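Local atomic coordinates of troponin C (Chlamys nipponensis akazara, PDB entry 3TZ1), a protein that binds calcium, here through its C-terminal domain, as the sensor subunit of troponin that relieves inhibition of actomyosin in striated muscle. Residues E51-G56 with Y62-C67; I24-L29 with N47-T52. One frame throughout, in Å; residues are numbered along the deposited sequence.

Contact 1 (E51-G56 with Y62-C67). With CA (calcium ion), chain C.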
loop_
_atom_site.group_PDB
_atom_site.type_symbol
_atom_site.label_atom_id
_atom_site.label_comp_id
_atom_site.label_asym_id
_atom_site.label_seq_id
_atom_site.Cartn_x
_atom_site.Cartn_y
_atom_site.Cartn_z
ATOM N N GLU A 51 6.474 -6.746 -2.275
ATOM C CA GLU A 51 7.318 -5.553 -2.308
ATOM C C GLU A 51 7.025 -4.651 -1.112
ATOM O O GLU A 51 7.897 -3.928 -0.625
ATOM C CB GLU A 51 7.077 -4.786 -3.617
ATOM C CG GLU A 51 7.447 -3.305 -3.580
ATOM C CD GLU A 51 8.915 -3.046 -3.873
ATOM O OE1 GLU A 51 9.683 -4.026 -4.013
ATOM O OE2 GLU A 51 9.295 -1.857 -3.964
ATOM N N THR A 52 5.790 -4.707 -0.643
ATOM C CA THR A 52 5.333 -3.871 0.462
ATOM C C THR A 52 5.570 -4.554 1.802
ATOM O O THR A 52 6.189 -3.989 2.709
ATOM C CB THR A 52 3.855 -3.496 0.334
ATOM O OG1 THR A 52 3.584 -3.052 -1.000
ATOM C CG2 THR A 52 3.517 -2.381 1.313
ATOM N N ASP A 53 5.004 -5.749 1.943
ATOM C CA ASP A 53 5.137 -6.492 3.175
ATOM C C ASP A 53 6.404 -7.309 2.994
ATOM O O ASP A 53 6.400 -8.416 2.437
ATOM C CB ASP A 53 3.907 -7.401 3.298
ATOM C CG ASP A 53 4.049 -8.446 4.381
ATOM O OD1 ASP A 53 4.794 -8.188 5.336
ATOM O OD2 ASP A 53 3.416 -9.525 4.278
ATOM N N THR A 54 7.489 -6.797 3.556
ATOM C CA THR A 54 8.801 -7.315 3.186
ATOM C C THR A 54 9.220 -8.521 4.017
ATOM O O THR A 54 10.109 -9.289 3.623
ATOM C CB THR A 54 9.876 -6.201 3.210
ATOM O OG1 THR A 54 9.770 -5.455 4.429
ATOM C CG2 THR A 54 9.671 -5.245 2.036
ATOM N N ASP A 55 8.576 -8.708 5.163
ATOM C CA ASP A 55 8.888 -9.876 5.982
ATOM C C ASP A 55 7.908 -11.041 5.799
ATOM O O ASP A 55 8.039 -12.077 6.449
ATOM C CB ASP A 55 9.110 -9.513 7.459
ATOM C CG ASP A 55 7.954 -8.744 8.059
ATOM O OD1 ASP A 55 6.858 -8.806 7.484
ATOM O OD2 ASP A 55 8.139 -8.077 9.099
ATOM N N GLY A 56 6.942 -10.872 4.899
ATOM C CA GLY A 56 5.949 -11.900 4.639
ATOM C C GLY A 56 5.094 -12.219 5.853
ATOM O O GLY A 56 4.667 -13.355 6.043
ATOM N N TYR A 62 4.218 0.200 10.071
ATOM C CA TYR A 62 4.405 1.582 9.621
ATOM C C TYR A 62 5.763 1.784 8.956
ATOM O O TYR A 62 5.896 2.561 8.010
ATOM C CB TYR A 62 4.216 2.587 10.763
ATOM C CG TYR A 62 4.385 4.025 10.318
ATOM C CD1 TYR A 62 5.517 4.753 10.671
ATOM C CD2 TYR A 62 3.421 4.650 9.541
ATOM C CE1 TYR A 62 5.679 6.066 10.263
ATOM C CE2 TYR A 62 3.577 5.963 9.123
ATOM C CZ TYR A 62 4.704 6.665 9.495
ATOM O OH TYR A 62 4.863 7.969 9.084
ATOM N N GLU A 63 6.772 1.073 9.440
ATOM C CA GLU A 63 8.093 1.190 8.846
ATOM C C GLU A 63 8.089 0.669 7.411
ATOM O O GLU A 63 8.696 1.265 6.524
ATOM C CB GLU A 63 9.133 0.455 9.688
ATOM C CG GLU A 63 10.542 0.608 9.180
ATOM C CD GLU A 63 11.545 -0.117 10.049
ATOM O OE1 GLU A 63 11.778 0.337 11.191
ATOM O OE2 GLU A 63 12.089 -1.146 9.593
ATOM N N GLU A 64 7.397 -0.439 7.182
ATOM C CA GLU A 64 7.278 -0.986 5.832
ATOM C C GLU A 64 6.505 -0.023 4.948
ATOM O O GLU A 64 6.830 0.181 3.778
ATOM C CB GLU A 64 6.580 -2.344 5.857
ATOM C CG GLU A 64 7.383 -3.424 6.541
ATOM C CD GLU A 64 6.609 -4.699 6.669
ATOM O OE1 GLU A 64 5.379 -4.621 6.897
ATOM O OE2 GLU A 64 7.219 -5.776 6.512
ATOM N N PHE A 65 5.475 0.576 5.525
ATOM C CA PHE A 65 4.636 1.500 4.788
ATOM C C PHE A 65 5.460 2.720 4.373
ATOM O O PHE A 65 5.385 3.177 3.234
ATOM C CB PHE A 65 3.447 1.913 5.656
ATOM C CG PHE A 65 2.394 2.684 4.918
ATOM C CD1 PHE A 65 1.728 2.117 3.848
ATOM C CD2 PHE A 65 2.056 3.979 5.314
ATOM C CE1 PHE A 65 0.738 2.835 3.166
ATOM C CE2 PHE A 65 1.080 4.698 4.637
ATOM C CZ PHE A 65 0.417 4.120 3.567
ATOM N N LYS A 66 6.272 3.225 5.300
ATOM C CA LYS A 66 7.087 4.406 5.039
ATOM C C LYS A 66 8.138 4.128 3.974
ATOM O O LYS A 66 8.383 4.954 3.087
ATOM C CB LYS A 66 7.744 4.903 6.332
ATOM C CG LYS A 66 8.555 6.165 6.151
ATOM C CD LYS A 66 8.981 6.767 7.479
ATOM C CE LYS A 66 9.715 8.081 7.249
ATOM N NZ LYS A 66 10.150 8.725 8.519
ATOM N N CYS A 67 8.751 2.955 4.062
ATOM C CA CYS A 67 9.755 2.535 3.090
ATOM C C CYS A 67 9.187 2.572 1.680
ATOM O O CYS A 67 9.838 3.044 0.753
ATOM C CB CYS A 67 10.254 1.127 3.410
ATOM S SG CYS A 67 11.455 1.058 4.762
HETATM CA CA CA C . 5.218 -7.154 7.389
HETATM O O HOH W 1 7.965 -1.720 2.273
HETATM O O HOH W 2 5.630 -6.319 9.848
#
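Glu64 and the aspartates Asp53 and Asp55 meet at a calcium ion. Both carboxylate oxygens of Glu64 bind it, OE1 and OE2 each lying 2.6 Å from the metal. Extended beyond CG (chi2 174°), Glu64 carries its carboxylate from helix 62-70 to the ion. Asp53 OD1 and Asp55 OD1 bind closer, each 2.3 Å from the calcium. The carboxylate of Asp53 is turned 71° from that of Glu64. Water 2 completes this part of the shell, and it also donates to Asp55 OD2 over 3.2 Å. Ser57 and the backbone O of Thr59 supply the other ligands.

A second shell holds the ligands in place. Thr54 N donates to Glu64 OE2 over 3.1 Å, meeting it from above the carboxylate plane. Thr54 OG1 adds a weak bond to the same oxygen. Gly58 N holds Asp53 OD2, and Asp61 N holds Glu64 OE1. Further back, water 1 donates to the carbonyls of Thr52 and Glu64 and bridges helix 42-52 and helix 62-70.

This is the calcium loop of an EF-hand, with Glu64 as its bidentate last ligand. The calcium probably offsets the mutual repulsion of three gathered carboxylates and ties helix 62-70 to the loop.

Contact 2 (I24-L29 with N47-T52)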
loop_
_atom_site.group_PDB
_atom_site.type_symbol
_atom_site.label_atom_id
_atom_site.label_comp_id
_atom_site.label_asym_id
_atom_site.label_seq_id
_atom_site.Cartn_x
_atom_site.Cartn_y
_atom_site.Cartn_z
ATOM N N ILE A 24 -1.447 -2.574 8.466
ATOM C CA ILE A 24 -2.397 -2.741 7.375
ATOM C C ILE A 24 -2.335 -4.209 6.953
ATOM O O ILE A 24 -1.280 -4.698 6.593
ATOM C CB ILE A 24 -2.031 -1.838 6.182
ATOM C CG1 ILE A 24 -1.954 -0.373 6.631
ATOM C CG2 ILE A 24 -3.049 -1.999 5.054
ATOM C CD1 ILE A 24 -1.368 0.559 5.584
ATOM N N LYS A 25 -3.458 -4.920 7.029
ATOM C CA LYS A 25 -3.487 -6.313 6.606
ATOM C C LYS A 25 -3.282 -6.379 5.098
ATOM O O LYS A 25 -3.726 -5.498 4.364
ATOM C CB LYS A 25 -4.813 -6.973 6.993
ATOM C CG LYS A 25 -5.012 -7.143 8.493
ATOM C CD LYS A 25 -6.460 -7.477 8.817
ATOM C CE LYS A 25 -6.823 -8.914 8.440
ATOM N NZ LYS A 25 -6.266 -9.923 9.390
ATOM N N VAL A 26 -2.605 -7.418 4.636
ATOM C CA VAL A 26 -2.316 -7.538 3.215
ATOM C C VAL A 26 -3.594 -7.668 2.370
ATOM O O VAL A 26 -3.608 -7.298 1.195
ATOM C CB VAL A 26 -1.305 -8.680 2.954
ATOM C CG1 VAL A 26 -1.530 -9.313 1.596
ATOM C CG2 VAL A 26 0.116 -8.144 3.103
ATOM N N ASP A 27 -4.671 -8.163 2.977
ATOM C CA ASP A 27 -5.961 -8.242 2.293
ATOM C C ASP A 27 -6.418 -6.883 1.766
ATOM O O ASP A 27 -7.116 -6.803 0.754
ATOM C CB ASP A 27 -7.043 -8.793 3.231
ATOM C CG ASP A 27 -6.813 -10.242 3.604
ATOM O OD1 ASP A 27 -5.912 -10.880 3.010
ATOM O OD2 ASP A 27 -7.548 -10.744 4.484
ATOM N N VAL A 28 -6.066 -5.818 2.484
ATOM C CA VAL A 28 -6.458 -4.464 2.096
ATOM C C VAL A 28 -5.717 -4.074 0.828
ATOM O O VAL A 28 -6.299 -3.544 -0.116
ATOM C CB VAL A 28 -6.143 -3.441 3.216
ATOM C CG1 VAL A 28 -6.371 -2.017 2.730
ATOM C CG2 VAL A 28 -6.973 -3.729 4.456
ATOM N N LEU A 29 -4.419 -4.349 0.809
ATOM C CA LEU A 29 -3.611 -4.136 -0.383
ATOM C C LEU A 29 -4.104 -4.954 -1.567
ATOM O O LEU A 29 -4.174 -4.453 -2.687
ATOM C CB LEU A 29 -2.165 -4.522 -0.092
ATOM C CG LEU A 29 -1.112 -3.454 -0.343
ATOM C CD1 LEU A 29 -1.474 -2.177 0.399
ATOM C CD2 LEU A 29 0.244 -4.000 0.104
ATOM N N ASN A 47 3.277 -9.912 -6.296
ATOM C CA ASN A 47 4.602 -9.301 -6.303
ATOM C C ASN A 47 4.594 -7.926 -5.646
ATOM O O ASN A 47 5.507 -7.576 -4.894
ATOM C CB ASN A 47 5.133 -9.196 -7.734
ATOM C CG ASN A 47 6.599 -8.810 -7.783
ATOM O OD1 ASN A 47 7.408 -9.286 -6.982
ATOM N ND2 ASN A 47 6.949 -7.937 -8.724
ATOM N N MET A 48 3.549 -7.150 -5.925
ATOM C CA MET A 48 3.419 -5.815 -5.351
ATOM C C MET A 48 3.146 -5.899 -3.852
ATOM O O MET A 48 3.641 -5.085 -3.070
ATOM C CB MET A 48 2.333 -5.024 -6.080
ATOM C CG MET A 48 2.681 -4.736 -7.541
ATOM S SD MET A 48 1.290 -4.314 -8.613
ATOM C CE MET A 48 1.007 -2.601 -8.175
ATOM N N ILE A 49 2.371 -6.902 -3.451
ATOM C CA ILE A 49 2.196 -7.195 -2.034
ATOM C C ILE A 49 3.536 -7.528 -1.366
ATOM O O ILE A 49 3.885 -6.974 -0.322
ATOM C CB ILE A 49 1.200 -8.349 -1.817
ATOM C CG1 ILE A 49 -0.219 -7.900 -2.182
ATOM C CG2 ILE A 49 1.235 -8.806 -0.371
ATOM C CD1 ILE A 49 -1.241 -9.011 -2.083
ATOM N N ALA A 50 4.302 -8.424 -1.985
ATOM C CA ALA A 50 5.578 -8.831 -1.419
ATOM C C ALA A 50 6.560 -7.664 -1.320
ATOM O O ALA A 50 7.381 -7.606 -0.400
ATOM C CB ALA A 50 6.176 -9.964 -2.248
ATOM N N GLU A 51 6.474 -6.746 -2.275
ATOM C CA GLU A 51 7.318 -5.553 -2.308
ATOM C C GLU A 51 7.025 -4.651 -1.112
ATOM O O GLU A 51 7.897 -3.928 -0.625
ATOM C CB GLU A 51 7.077 -4.786 -3.617
ATOM C CG GLU A 51 7.447 -3.305 -3.580
ATOM C CD GLU A 51 8.915 -3.046 -3.873
ATOM O OE1 GLU A 51 9.683 -4.026 -4.013
ATOM O OE2 GLU A 51 9.295 -1.857 -3.964
ATOM N N THR A 52 5.790 -4.707 -0.643
ATOM C CA THR A 52 5.333 -3.871 0.462
ATOM C C THR A 52 5.570 -4.554 1.802
ATOM O O THR A 52 6.189 -3.989 2.709
ATOM C CB THR A 52 3.855 -3.496 0.334
ATOM O OG1 THR A 52 3.584 -3.052 -1.000
ATOM C CG2 THR A 52 3.517 -2.381 1.313
#
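Val26 and Ile49 form the closest apolar pair between residues 24-29 and 47-52. The methyl CG1 of Val26 lies 3.4 Å from Ile49 CG2, a tight fit for two methyl groups. The same Val26 methyl also meets Ile49 CD1, and Val26 CG2 sits 3.7 Å from Ile49 CG2. The two side chains cross at a slant, so Val26 touches both branches of Ile49. Ile49 CG2 stands opposite the backbone N about the first side-chain bond, with CG1 beside that N (chi1 -70°). This spreads the two branches before Val26. Leu29 lies farther from this isoleucine, with its CB 4.4 Å from Ile49 CG1.

Leu29 and Thr52 reach toward each other tip to tip. Leu29 CD2 packs on Thr52, nearest its OG1 at 3.6 Å, with CB and CG2 also in touch. Both residues also pack on apolar side chains of the bound peptide.

The one side-chain hydrogen bond within the segments lies in helix 42-52. Thr52 OG1 donates to Met48 O over 2.9 Å, 21° from the carbonyl plane. This gives the buried hydroxyl a partner one turn back. A valine here would lack the hydroxyl, which would probably leave Met48 O with no side-chain donor and the side chain freer to turn.

Around this core, Val26 also packs on Asp53 of the calcium loop, and its backbone bonds to Gly58. Ile49 leans on Arg30. The contact joins the two EF-hands of the domain. No hydrogen bond crosses between its segments. The hold between the two EF-hands at this point therefore rests on the fit of side-chain shapes, and the buried Thr52 hydroxyl makes no polar demand across it because its own helix satisfies it.

Overall arrangement
Both contacts are buried and share the end of helix 42-52, with Thr52 in each. Contact 1 lies within one EF-hand, joining this helix to helix 62-70 through the calcium loop. Its chemistry is ionic and polar, and two of its touching residues are exposed. Contact 2 runs between EF-hands, from helix 26-36 to helix 42-52. All its touching residues are buried, and its contacts across are mainly apolar, with no hydrogen bond. The two meet where Asp53 OD2 packs 3.8 Å from Val26 CG2, and where Phe65 touches Ile24. The metal site of contact 1 therefore directly adjoins the apolar core of contact 2.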